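Chitin oligosaccharide binding protein NagB2 (Paenibacillus sp. FPU-7, PDB 7EHU) binds short chitin oligosaccharides such as di-N-acetylchitobiose and tri-N-acetylchitotriose, probably as the extracellular solute-binding component of a bacterial sugar-uptake system. Local coordinates at residues D292-F297 with A368-A373. Numbering follows the deposited sequence.
Sequences DNVGYF and APLTKA
The ring of Tyr296 stands beside Ala373, whose carbonyl O approaches CD2 obliquely, while the ring of Tyr152 meets it edge-to-face and Ile374 and Ala377, farther along helix 369-379, touch its side chain. This is a worked example of a helix packed on a sheet strand, here in a periplasmic-binding-protein type fold: strand 294-297 pairs antiparallel with strand 138-154, and helix 369-373 runs nearly parallel to strand 294-297, at 12°, the two segment axes coming within 7.5 Å. With CG anti to the backbone N (chi1 -172°), the Tyr296 ring is carried away from segment 368-373, leaving CB to meet Ala373 CB at 4.2 Å. Leu370 fills the upstream part of the interface. Its CD2 lies 4.0 Å from Val294 CG1, the two side chains crossing at about a right angle; Val294 CG2 touches both leucine methyls, and CD1 also reaches Gly295 O at 3.8 Å and Tyr296 CB. Ile282 of helix 279-283 touches both Val294 and Leu370. An alanine in place of Leu370 would probably open a gap between helix and strand and leave the Val294 methyls without their apolar partner on helix 369-379. No direct hydrogen bond joins the segments; instead one water donates to Ala373 O at 2.7 Å and, weakly, to Tyr296 O at 3.4 Å.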
loop_
_atom_site.group_PDB
_atom_site.type_symbol
_atom_site.label_atom_id
_atom_site.label_comp_id
_atom_site.label_asym_id
_atom_site.label_seq_id
_atom_site.Cartn_x
_atom_site.Cartn_y
_atom_site.Cartn_z
ATOM N N ASP A 292 -15.342 -18.008 -1.117
ATOM C CA ASP A 292 -15.628 -18.985 -0.074
ATOM C C ASP A 292 -14.518 -20.028 0.076
ATOM O O ASP A 292 -14.704 -21.020 0.797
ATOM C CB ASP A 292 -16.977 -19.658 -0.299
ATOM C CG ASP A 292 -18.099 -18.664 -0.410
ATOM O OD1 ASP A 292 -18.222 -17.812 0.489
ATOM O OD2 ASP A 292 -18.879 -18.724 -1.383
ATOM N N ASN A 293 -13.370 -19.813 -0.564
ATOM C CA ASN A 293 -12.242 -20.732 -0.539
ATOM C C ASN A 293 -10.932 -19.957 -0.525
ATOM O O ASN A 293 -10.030 -20.200 -1.329
ATOM C CB ASN A 293 -12.274 -21.687 -1.725
ATOM C CG ASN A 293 -13.431 -22.646 -1.664
ATOM O OD1 ASN A 293 -13.363 -23.677 -0.970
ATOM N ND2 ASN A 293 -14.503 -22.329 -2.361
ATOM N N VAL A 294 -10.814 -19.014 0.416
ATOM C CA VAL A 294 -9.669 -18.109 0.484
ATOM C C VAL A 294 -9.165 -18.021 1.932
ATOM O O VAL A 294 -9.949 -17.963 2.890
ATOM C CB VAL A 294 -9.992 -16.723 -0.136
ATOM C CG1 VAL A 294 -11.196 -16.044 0.551
ATOM C CG2 VAL A 294 -8.780 -15.829 -0.149
ATOM N N GLY A 295 -7.848 -18.037 2.085
ATOM C CA GLY A 295 -7.171 -17.861 3.352
ATOM C C GLY A 295 -6.060 -16.844 3.205
ATOM O O GLY A 295 -5.931 -16.170 2.167
ATOM N N TYR A 296 -5.209 -16.752 4.225
ATOM C CA TYR A 296 -4.169 -15.739 4.241
ATOM C C TYR A 296 -3.015 -16.221 5.097
ATOM O O TYR A 296 -3.238 -16.868 6.120
ATOM C CB TYR A 296 -4.724 -14.458 4.842
ATOM C CG TYR A 296 -3.838 -13.247 4.778
ATOM C CD1 TYR A 296 -3.852 -12.410 3.671
ATOM C CD2 TYR A 296 -3.018 -12.897 5.850
ATOM C CE1 TYR A 296 -3.094 -11.269 3.635
ATOM C CE2 TYR A 296 -2.256 -11.756 5.824
ATOM C CZ TYR A 296 -2.293 -10.946 4.708
ATOM O OH TYR A 296 -1.560 -9.780 4.716
ATOM N N PHE A 297 -1.793 -15.864 4.701
ATOM C CA PHE A 297 -0.634 -16.069 5.556
ATOM C C PHE A 297 0.372 -14.946 5.345
ATOM O O PHE A 297 0.546 -14.444 4.228
ATOM C CB PHE A 297 0.023 -17.457 5.392
ATOM C CG PHE A 297 0.438 -17.824 3.991
ATOM C CD1 PHE A 297 -0.452 -18.436 3.121
ATOM C CD2 PHE A 297 1.759 -17.610 3.562
ATOM C CE1 PHE A 297 -0.055 -18.820 1.839
ATOM C CE2 PHE A 297 2.159 -17.983 2.274
ATOM C CZ PHE A 297 1.243 -18.594 1.416
ATOM N N ALA A 368 -15.951 -10.665 8.696
ATOM C CA ALA A 368 -15.651 -11.508 7.553
ATOM C C ALA A 368 -14.489 -12.463 7.874
ATOM O O ALA A 368 -13.469 -12.033 8.442
ATOM C CB ALA A 368 -15.356 -10.579 6.376
ATOM N N PRO A 369 -14.629 -13.766 7.582
ATOM C CA PRO A 369 -13.541 -14.712 7.869
ATOM C C PRO A 369 -12.174 -14.319 7.325
ATOM O O PRO A 369 -11.144 -14.546 7.977
ATOM C CB PRO A 369 -14.030 -16.010 7.202
ATOM C CG PRO A 369 -15.491 -15.915 7.149
ATOM C CD PRO A 369 -15.867 -14.457 7.162
ATOM N N LEU A 370 -12.120 -13.772 6.119
ATOM C CA LEU A 370 -10.815 -13.450 5.546
ATOM C C LEU A 370 -10.162 -12.310 6.325
ATOM O O LEU A 370 -8.951 -12.330 6.580
ATOM C CB LEU A 370 -10.975 -13.098 4.068
ATOM C CG LEU A 370 -9.699 -12.739 3.312
ATOM C CD1 LEU A 370 -8.639 -13.815 3.450
ATOM C CD2 LEU A 370 -10.033 -12.478 1.842
ATOM N N THR A 371 -10.949 -11.323 6.746
ATOM C CA THR A 371 -10.387 -10.249 7.560
ATOM C C THR A 371 -9.931 -10.787 8.917
ATOM O O THR A 371 -8.908 -10.337 9.448
ATOM C CB THR A 371 -11.416 -9.120 7.650
ATOM O OG1 THR A 371 -11.534 -8.544 6.335
ATOM C CG2 THR A 371 -10.998 -8.025 8.636
ATOM N N LYS A 372 -10.647 -11.772 9.477
ATOM C CA LYS A 372 -10.198 -12.403 10.715
ATOM C C LYS A 372 -8.834 -13.058 10.505
ATOM O O LYS A 372 -7.944 -12.941 11.353
ATOM C CB LYS A 372 -11.238 -13.425 11.194
ATOM C CG LYS A 372 -10.832 -14.191 12.477
ATOM C CD LYS A 372 -11.834 -15.290 12.846
ATOM C CE LYS A 372 -11.566 -15.901 14.225
ATOM N NZ LYS A 372 -12.305 -17.182 14.464
ATOM N N ALA A 373 -8.652 -13.742 9.369
ATOM C CA ALA A 373 -7.373 -14.387 9.086
ATOM C C ALA A 373 -6.249 -13.368 8.912
ATOM O O ALA A 373 -5.122 -13.597 9.365
ATOM C CB ALA A 373 -7.500 -15.260 7.839
HETATM O O HOH W 1 -4.081 -16.138 9.329
#